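Local structure of SusD homolog (Bacteroides thetaiotaomicron, 4MRU) at residues D77-P82 against R460-P465; T84-E89 against T116-V121. The protein probably binds glycans, most likely mucin O-glycans, at the outer membrane of Bacteroides thetaiotaomicron as a SusD-like lipoprotein with a TPR-like helical fold. All coordinates share one frame; numbering follows the deposited sequence.

How the contacts relate
Both contacts use helix 81-100 of the TPR-like helical fold. Contact 1 lies where the chain enters that helix and meets a loop from far later in the sequence, between helices 427-437 and 466-471. Contact 2 begins about half a turn further on and pairs the helix with its successor, 104-125. Contact 2 is therefore nested inside the long chain loop that contact 1 closes. Their centres are about 12 Å apart, on the same side of the chain's centre. Lys80 and Asp85 form a salt bridge between them, NZ to OD1 3.2 Å, and Pro465 packs on Thr84. A late loop and a local helix pair are thus joined through one helix, away from the magnesium site.

Contact 1: residues D77-P82 against R460-P465; sequences DWLKAP and RRLMYP
Leu79 packs against Leu462, Met463 and Pro465, bringing the lead-in to helix 81-100 of this SusD-like, TPR-related fold against an extended loop from near the C-terminus. The contact buries 284 Å² and has no direct hydrogen bond across it. Leu79 makes the largest single contribution. With chi1 at -70°, CG sits beside the backbone N and anti to the carbonyl carbon, and the two methyls at the fork face the loop. CD2 meets Leu462 CD2 at 4.1 Å, the two side chains crossing at a slant, while CD1 lies 4.2 Å from the CE methyl of Met463, deposited as selenomethionine. The Met463 chain is bent at two successive bonds, CB-CG (chi2 94°) and CG-SE (chi3 76°), which turns CE back against the leucine. Leu462 is shared between two partners: its other methyl, CD1, touches Pro82 CG at 4.2 Å. Cys50 of helix 40-54 and Ile124 and Tyr125 of helix 104-125 also pack on this leucine.

Tyr464 starts away from the lead-in, and its ring meets Arg461 within the loop. Arg461 NH2 lies 3.3 Å above one face of the Tyr464 ring, displaced toward the rim, while Tyr464 CE1 lies in the guanidinium plane at its edge. Tyr464 OH bonds to Pro127 O, and Arg461 pairs with Asp494 in a salt bridge, so both polar ends are satisfied within the chain.

Pro465 closes the other end, its CB resting 4.1 Å from Lys80 CA. The same CB lies 3.8 Å from Leu79 O, which also accepts a hydrogen bond from a water, at a doubtfully short distance. That water donates its other hydrogen to Met463 O at 2.8 Å, linking the two backbones.

Contact 2: residues T84-E89 against T116-V121; sequences TDVISE and TIMQRV
Val86 meets Ile117 and Val121 through methyl groups alone; no flat side chain crosses between helix segments 84-89 and 116-121, so no ring or amide face or edge takes part. Val86 CG1 makes the closest contacts. Because chi1 is 179°, CG1 extends opposite the backbone N and points into the neighbouring helix, where it touches two methyls: Ile117 CG2 at 3.5 Å, tighter than usual for carbons, and Val121 CG2 at 3.7 Å. Val86 slides past each of these side chains in the opposite direction, so they lie alongside rather than end on.

Met118, deposited as selenomethionine, reaches across from one side. Its chain bends at chi2, -60°, and straightens at chi3, 164°, carrying CE onto the backbone of the other helix. CE lies 3.8 Å from Ile87 CA and 4.0 Å from Ile87 CG1, the two side chains crossing at about a right angle. The same methyl also approaches Val86 CG1 at 4.1 Å, so one methyl touches both residues. No hydrogen bond crosses the contact, which buries 191 Å².

The segment axes come no closer than 10.9 Å and run nearly antiparallel, as expected of successive helices in a helical hairpin of a TPR-like fold. Helix 40-54 covers one flank: its Leu42 and Met46 touch Val86, and its Glu47 forms a salt bridge with Arg120. Helix 192-209 packs on Thr116 and Gln119, placing helix 104-125 between neighbours.

Contact 1: residues D77-P82 against R460-P465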
ATOM      1  N   ASP A  77     -16.569  11.149  10.900  1.00 24.83           N
ATOM      2  CA  ASP A  77     -15.920  12.220  10.132  1.00 25.70           C
ATOM      3  C   ASP A  77     -14.414  11.935   9.892  1.00 24.61           C
ATOM      4  O   ASP A  77     -13.790  12.588   9.098  1.00 23.65           O
ATOM      5  CB  ASP A  77     -16.221  13.636  10.724  1.00 34.75           C
ATOM      6  CG  ASP A  77     -15.660  13.873  12.102  1.00 39.45           C
ATOM      7  OD1 ASP A  77     -14.966  13.000  12.640  1.00 47.92           O
ATOM      8  OD2 ASP A  77     -15.933  14.972  12.657  1.00 55.17           O
ATOM      9  N   TRP A  78     -13.853  10.915  10.529  1.00 24.51           N
ATOM     10  CA  TRP A  78     -12.517  10.462  10.199  1.00 20.46           C
ATOM     11  C   TRP A  78     -12.486   9.642   8.911  1.00 22.99           C
ATOM     12  O   TRP A  78     -11.397   9.317   8.382  1.00 21.16           O
ATOM     13  CB  TRP A  78     -11.967   9.627  11.333  1.00 21.59           C
ATOM     14  CG  TRP A  78     -11.691  10.366  12.575  1.00 20.64           C
ATOM     15  CD1 TRP A  78     -12.053  11.620  12.888  1.00 22.58           C
ATOM     16  CD2 TRP A  78     -10.974   9.855  13.704  1.00 26.41           C
ATOM     17  NE1 TRP A  78     -11.616  11.946  14.151  1.00 24.21           N
ATOM     18  CE2 TRP A  78     -10.919  10.889  14.667  1.00 24.14           C
ATOM     19  CE3 TRP A  78     -10.350   8.635  13.981  1.00 24.96           C
ATOM     20  CZ2 TRP A  78     -10.280  10.735  15.907  1.00 24.19           C
ATOM     21  CZ3 TRP A  78      -9.716   8.480  15.231  1.00 25.97           C
ATOM     22  CH2 TRP A  78      -9.674   9.535  16.164  1.00 23.31           C
ATOM     23  N   LEU A  79     -13.660   9.338   8.359  1.00 22.71           N
ATOM     24  CA  LEU A  79     -13.749   8.655   7.059  1.00 23.34           C
ATOM     25  C   LEU A  79     -13.663   9.587   5.839  1.00 22.31           C
ATOM     26  O   LEU A  79     -13.613   9.133   4.710  1.00 21.58           O
ATOM     27  CB  LEU A  79     -15.076   7.877   6.972  1.00 23.09           C
ATOM     28  CG  LEU A  79     -15.252   6.645   7.845  1.00 24.68           C
ATOM     29  CD1 LEU A  79     -16.715   6.182   7.752  1.00 24.41           C
ATOM     30  CD2 LEU A  79     -14.307   5.537   7.452  1.00 23.94           C
ATOM     31  N   LYS A  80     -13.695  10.880   6.075  1.00 21.09           N
ATOM     32  CA  LYS A  80     -13.674  11.863   5.022  1.00 23.23           C
ATOM     33  C   LYS A  80     -12.398  11.882   4.204  1.00 23.51           C
ATOM     34  O   LYS A  80     -12.454  11.940   2.972  1.00 22.91           O
ATOM     35  CB  LYS A  80     -13.886  13.277   5.625  1.00 22.89           C
ATOM     36  CG  LYS A  80     -14.181  14.311   4.567  1.00 28.44           C
ATOM     37  CD  LYS A  80     -14.436  15.689   5.158  1.00 40.01           C
ATOM     38  CE  LYS A  80     -14.816  16.714   4.083  1.00 40.63           C
ATOM     39  NZ  LYS A  80     -13.676  17.622   3.822  1.00 51.02           N
ATOM     40  N   ALA A  81     -11.244  11.838   4.857  1.00 20.72           N
ATOM     41  CA  ALA A  81      -9.983  12.216   4.173  1.00 21.27           C
ATOM     42  C   ALA A  81      -9.536  11.262   3.057  1.00 22.85           C
ATOM     43  O   ALA A  81      -9.174  11.721   1.993  1.00 22.76           O
ATOM     44  CB  ALA A  81      -8.856  12.396   5.178  1.00 26.71           C
ATOM     45  N   PRO A  82      -9.590   9.931   3.275  1.00 21.46           N
ATOM     46  CA  PRO A  82      -9.110   9.057   2.179  1.00 21.21           C
ATOM     47  C   PRO A  82      -9.969   9.020   0.887  1.00 22.49           C
ATOM     48  O   PRO A  82      -9.558   8.416  -0.100  1.00 24.79           O
ATOM     49  CB  PRO A  82      -9.089   7.668   2.831  1.00 23.16           C
ATOM     50  CG  PRO A  82      -9.119   7.936   4.312  1.00 22.88           C
ATOM     51  CD  PRO A  82      -9.990   9.144   4.450  1.00 24.64           C
ATOM     52  N   ARG A 460     -12.273  -5.440   4.997  1.00 18.85           N
ATOM     53  CA  ARG A 460     -12.226  -5.796   3.579  1.00 16.85           C
ATOM     54  C   ARG A 460     -12.268  -4.565   2.659  1.00 18.32           C
ATOM     55  O   ARG A 460     -11.866  -4.625   1.510  1.00 16.80           O
ATOM     56  CB  ARG A 460     -13.383  -6.750   3.276  1.00 18.17           C
ATOM     57  CG  ARG A 460     -13.443  -7.989   4.163  1.00 19.71           C
ATOM     58  CD  ARG A 460     -12.095  -8.665   4.404  1.00 20.04           C
ATOM     59  NE  ARG A 460     -11.590  -9.306   3.231  1.00 21.49           N
ATOM     60  CZ  ARG A 460     -10.531 -10.113   3.196  1.00 26.25           C
ATOM     61  NH1 ARG A 460      -9.798 -10.356   4.279  1.00 22.84           N
ATOM     62  NH2 ARG A 460     -10.171 -10.631   2.044  1.00 24.61           N
ATOM     63  N   ARG A 461     -12.693  -3.437   3.219  1.00 18.86           N
ATOM     64  CA  ARG A 461     -12.726  -2.167   2.570  1.00 15.87           C
ATOM     65  C   ARG A 461     -13.073  -1.103   3.611  1.00 17.62           C
ATOM     66  O   ARG A 461     -13.427  -1.422   4.743  1.00 19.83           O
ATOM     67  CB  ARG A 461     -13.768  -2.152   1.459  1.00 16.36           C
ATOM     68  CG  ARG A 461     -15.193  -2.420   1.971  1.00 15.01           C
ATOM     69  CD  ARG A 461     -16.207  -2.429   0.852  1.00 17.65           C
ATOM     70  NE  ARG A 461     -16.478  -1.122   0.272  1.00 19.02           N
ATOM     71  CZ  ARG A 461     -17.332  -0.211   0.758  1.00 20.91           C
ATOM     72  NH1 ARG A 461     -18.006  -0.418   1.884  1.00 20.18           N
ATOM     73  NH2 ARG A 461     -17.507   0.941   0.100  1.00 21.65           N
ATOM     74  N   LEU A 462     -12.996   0.166   3.219  1.00 21.57           N
ATOM     75  CA  LEU A 462     -13.511   1.281   4.014  1.00 19.02           C
ATOM     76  C   LEU A 462     -14.910   1.683   3.538  1.00 19.25           C
ATOM     77  O   LEU A 462     -15.231   1.537   2.362  1.00 23.75           O
ATOM     78  CB  LEU A 462     -12.641   2.533   3.916  1.00 20.34           C
ATOM     79  CG  LEU A 462     -11.490   2.727   4.838  1.00 31.83           C
ATOM     80  CD1 LEU A 462     -10.943   4.163   4.708  1.00 26.23           C
ATOM     81  CD2 LEU A 462     -11.909   2.419   6.271  1.00 31.62           C
HETATM   82  N   MSE A 463     -15.669   2.275   4.447  1.00 18.15           N
HETATM   83  CA  MSE A 463     -17.036   2.696   4.184  1.00 20.64           C
HETATM   84  C   MSE A 463     -17.027   4.082   3.601  1.00 19.70           C
HETATM   85  O   MSE A 463     -16.148   4.859   3.905  1.00 19.03           O
HETATM   86  CB  MSE A 463     -17.867   2.721   5.471  1.00 21.35           C
HETATM   87  CG  MSE A 463     -17.968   1.327   6.069  1.00 23.66           C
HETATM   88 SE   MSE A 463     -16.530   1.091   7.409  0.75 33.94          SE
HETATM   89  CE  MSE A 463     -17.313   2.149   8.888  1.00 28.80           C
ATOM     90  N   TYR A 464     -17.992   4.388   2.743  1.00 19.69           N
ATOM     91  CA  TYR A 464     -18.066   5.716   2.123  1.00 21.23           C
ATOM     92  C   TYR A 464     -18.343   6.777   3.172  1.00 20.75           C
ATOM     93  O   TYR A 464     -18.929   6.482   4.177  1.00 19.59           O
ATOM     94  CB  TYR A 464     -19.141   5.765   1.063  1.00 19.65           C
ATOM     95  CG  TYR A 464     -18.849   4.837  -0.123  1.00 20.31           C
ATOM     96  CD1 TYR A 464     -17.704   4.989  -0.890  1.00 17.64           C
ATOM     97  CD2 TYR A 464     -19.742   3.862  -0.492  1.00 20.12           C
ATOM     98  CE1 TYR A 464     -17.462   4.187  -2.011  1.00 19.99           C
ATOM     99  CE2 TYR A 464     -19.508   3.026  -1.590  1.00 17.93           C
ATOM    100  CZ  TYR A 464     -18.392   3.201  -2.358  1.00 19.21           C
ATOM    101  OH  TYR A 464     -18.215   2.370  -3.448  1.00 20.94           O
ATOM    102  N   PRO A 465     -17.839   7.989   2.965  1.00 23.42           N
ATOM    103  CA  PRO A 465     -17.995   9.018   4.000  1.00 27.60           C
ATOM    104  C   PRO A 465     -19.425   9.517   4.072  1.00 26.19           C
ATOM    105  O   PRO A 465     -20.173   9.455   3.076  1.00 20.95           O
ATOM    106  CB  PRO A 465     -17.041  10.138   3.542  1.00 24.74           C
ATOM    107  CG  PRO A 465     -16.823   9.930   2.119  1.00 24.97           C
ATOM    108  CD  PRO A 465     -17.049   8.461   1.826  1.00 24.24           C
TER
HETATM  109  O   HOH W   1     -14.187   6.909   3.718  1.00 33.68           O

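Contact 2: residues T84-E89 against T116-V121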
ATOM      1  N   THR A  84     -12.944  11.788   0.198  1.00 19.69           N
ATOM      2  CA  THR A  84     -13.348  13.129  -0.188  1.00 22.38           C
ATOM      3  C   THR A  84     -12.141  14.058  -0.402  1.00 22.83           C
ATOM      4  O   THR A  84     -12.086  14.781  -1.384  1.00 22.92           O
ATOM      5  CB  THR A  84     -14.280  13.754   0.852  1.00 21.77           C
ATOM      6  OG1 THR A  84     -15.451  12.928   1.028  1.00 22.28           O
ATOM      7  CG2 THR A  84     -14.725  15.181   0.412  1.00 25.54           C
ATOM      8  N   ASP A  85     -11.178  14.065   0.519  1.00 21.97           N
ATOM      9  CA  ASP A  85      -9.997  14.944   0.349  1.00 22.68           C
ATOM     10  C   ASP A  85      -9.086  14.546  -0.820  1.00 23.44           C
ATOM     11  O   ASP A  85      -8.630  15.413  -1.577  1.00 20.82           O
ATOM     12  CB  ASP A  85      -9.191  15.022   1.654  1.00 25.26           C
ATOM     13  CG  ASP A  85      -9.978  15.684   2.779  1.00 27.73           C
ATOM     14  OD1 ASP A  85     -11.044  16.262   2.515  1.00 31.61           O
ATOM     15  OD2 ASP A  85      -9.559  15.583   3.945  1.00 27.77           O
ATOM     16  N   VAL A  86      -8.823  13.258  -0.979  1.00 20.52           N
ATOM     17  CA  VAL A  86      -8.024  12.813  -2.115  1.00 20.29           C
ATOM     18  C   VAL A  86      -8.660  13.240  -3.436  1.00 21.02           C
ATOM     19  O   VAL A  86      -8.001  13.814  -4.266  1.00 18.76           O
ATOM     20  CB  VAL A  86      -7.788  11.294  -2.120  1.00 19.83           C
ATOM     21  CG1 VAL A  86      -6.978  10.899  -3.322  1.00 24.36           C
ATOM     22  CG2 VAL A  86      -6.997  10.888  -0.888  1.00 24.49           C
ATOM     23  N   ILE A  87      -9.951  12.963  -3.603  1.00 20.55           N
ATOM     24  CA  ILE A  87     -10.633  13.282  -4.831  1.00 21.98           C
ATOM     25  C   ILE A  87     -10.750  14.794  -5.023  1.00 23.64           C
ATOM     26  O   ILE A  87     -10.428  15.274  -6.099  1.00 25.47           O
ATOM     27  CB  ILE A  87     -12.018  12.591  -4.878  1.00 22.99           C
ATOM     28  CG1 ILE A  87     -11.815  11.086  -5.059  1.00 25.48           C
ATOM     29  CG2 ILE A  87     -12.862  13.172  -5.997  1.00 28.27           C
ATOM     30  CD1 ILE A  87     -13.049  10.225  -4.858  1.00 25.34           C
ATOM     31  N   SER A  88     -11.149  15.554  -3.998  1.00 22.46           N
ATOM     32  CA  SER A  88     -11.379  16.982  -4.187  0.50 23.56           C
ATOM     33  C   SER A  88     -10.070  17.735  -4.399  1.00 24.68           C
ATOM     34  O   SER A  88     -10.064  18.830  -4.970  1.00 23.45           O
ATOM     35  CB  SER A  88     -12.126  17.561  -2.998  0.50 25.79           C
ATOM     36  OG  SER A  88     -11.311  17.532  -1.860  0.50 23.60           O
ATOM     37  N   GLU A  89      -8.965  17.174  -3.929  1.00 23.12           N
ATOM     38  CA  GLU A  89      -7.665  17.827  -4.156  1.00 22.88           C
ATOM     39  C   GLU A  89      -7.028  17.426  -5.479  1.00 22.61           C
ATOM     40  O   GLU A  89      -6.245  18.192  -6.041  1.00 22.78           O
ATOM     41  CB  GLU A  89      -6.732  17.526  -3.024  1.00 23.85           C
ATOM     42  CG  GLU A  89      -7.157  18.219  -1.740  1.00 27.17           C
ATOM     43  CD  GLU A  89      -6.256  17.928  -0.552  1.00 36.71           C
ATOM     44  OE1 GLU A  89      -5.065  17.636  -0.763  1.00 37.20           O
ATOM     45  OE2 GLU A  89      -6.750  18.013   0.605  1.00 41.64           O
ATOM     46  N   THR A 116      -2.119   6.697 -10.624  1.00 19.31           N
ATOM     47  CA  THR A 116      -1.373   6.276  -9.449  1.00 17.46           C
ATOM     48  C   THR A 116      -2.117   6.647  -8.140  1.00 17.20           C
ATOM     49  O   THR A 116      -2.185   5.861  -7.220  1.00 18.72           O
ATOM     50  CB  THR A 116       0.046   6.894  -9.485  1.00 19.57           C
ATOM     51  OG1 THR A 116       0.692   6.528 -10.709  1.00 19.60           O
ATOM     52  CG2 THR A 116       0.883   6.450  -8.292  1.00 20.48           C
ATOM     53  N   ILE A 117      -2.651   7.862  -8.062  1.00 16.99           N
ATOM     54  CA  ILE A 117      -3.402   8.317  -6.899  1.00 15.78           C
ATOM     55  C   ILE A 117      -4.643   7.456  -6.693  1.00 16.95           C
ATOM     56  O   ILE A 117      -4.934   6.973  -5.600  1.00 16.70           O
ATOM     57  CB  ILE A 117      -3.868   9.777  -7.090  1.00 17.30           C
ATOM     58  CG1 ILE A 117      -2.681  10.704  -7.058  1.00 17.71           C
ATOM     59  CG2 ILE A 117      -4.853  10.175  -5.995  1.00 19.00           C
ATOM     60  CD1 ILE A 117      -2.931  12.078  -7.667  1.00 20.02           C
HETATM   61  N   MSE A 118      -5.380   7.273  -7.782  1.00 16.84           N
HETATM   62  CA  MSE A 118      -6.700   6.694  -7.673  1.00 20.58           C
HETATM   63  C   MSE A 118      -6.711   5.170  -7.650  1.00 20.71           C
HETATM   64  O   MSE A 118      -7.715   4.572  -7.232  1.00 18.34           O
HETATM   65  CB  MSE A 118      -7.541   7.166  -8.846  1.00 20.05           C
HETATM   66  CG  MSE A 118      -7.807   8.671  -8.804  1.00 21.61           C
HETATM   67 SE   MSE A 118      -8.779   9.180  -7.145  0.75 27.08          SE
HETATM   68  CE  MSE A 118      -8.458  11.134  -7.163  1.00 25.58           C
ATOM     69  N   GLN A 119      -5.641   4.520  -8.094  1.00 18.86           N
ATOM     70  CA  GLN A 119      -5.534   3.062  -7.911  1.00 20.01           C
ATOM     71  C   GLN A 119      -5.701   2.711  -6.422  1.00 19.60           C
ATOM     72  O   GLN A 119      -6.390   1.742  -6.048  1.00 20.44           O
ATOM     73  CB  GLN A 119      -4.210   2.518  -8.479  1.00 24.46           C
ATOM     74  CG  GLN A 119      -3.896   1.040  -8.181  1.00 26.18           C
ATOM     75  CD  GLN A 119      -2.903   0.922  -7.046  1.00 30.04           C
ATOM     76  OE1 GLN A 119      -1.718   1.186  -7.222  1.00 34.34           O
ATOM     77  NE2 GLN A 119      -3.380   0.564  -5.864  1.00 36.24           N
ATOM     78  N   ARG A 120      -5.117   3.523  -5.563  1.00 18.98           N
ATOM     79  CA  ARG A 120      -5.181   3.304  -4.130  1.00 17.79           C
ATOM     80  C   ARG A 120      -6.621   3.511  -3.646  1.00 16.41           C
ATOM     81  O   ARG A 120      -7.144   2.737  -2.839  1.00 17.86           O
ATOM     82  CB  ARG A 120      -4.243   4.232  -3.389  1.00 20.72           C
ATOM     83  CG  ARG A 120      -2.763   3.877  -3.487  1.00 25.21           C
ATOM     84  CD  ARG A 120      -1.873   5.082  -3.374  1.00 21.82           C
ATOM     85  NE  ARG A 120      -2.218   5.932  -2.218  1.00 22.14           N
ATOM     86  CZ  ARG A 120      -1.793   5.708  -0.977  1.00 24.25           C
ATOM     87  NH1 ARG A 120      -1.051   4.634  -0.690  1.00 22.14           N
ATOM     88  NH2 ARG A 120      -2.166   6.508  -0.021  1.00 24.94           N
ATOM     89  N   VAL A 121      -7.263   4.559  -4.128  1.00 17.49           N
ATOM     90  CA  VAL A 121      -8.602   4.884  -3.663  1.00 16.77           C
ATOM     91  C   VAL A 121      -9.626   3.820  -4.054  1.00 17.27           C
ATOM     92  O   VAL A 121     -10.431   3.414  -3.237  1.00 18.75           O
ATOM     93  CB  VAL A 121      -9.045   6.273  -4.182  1.00 18.43           C
ATOM     94  CG1 VAL A 121     -10.433   6.630  -3.708  1.00 18.89           C
ATOM     95  CG2 VAL A 121      -8.035   7.333  -3.711  1.00 18.99           C
TER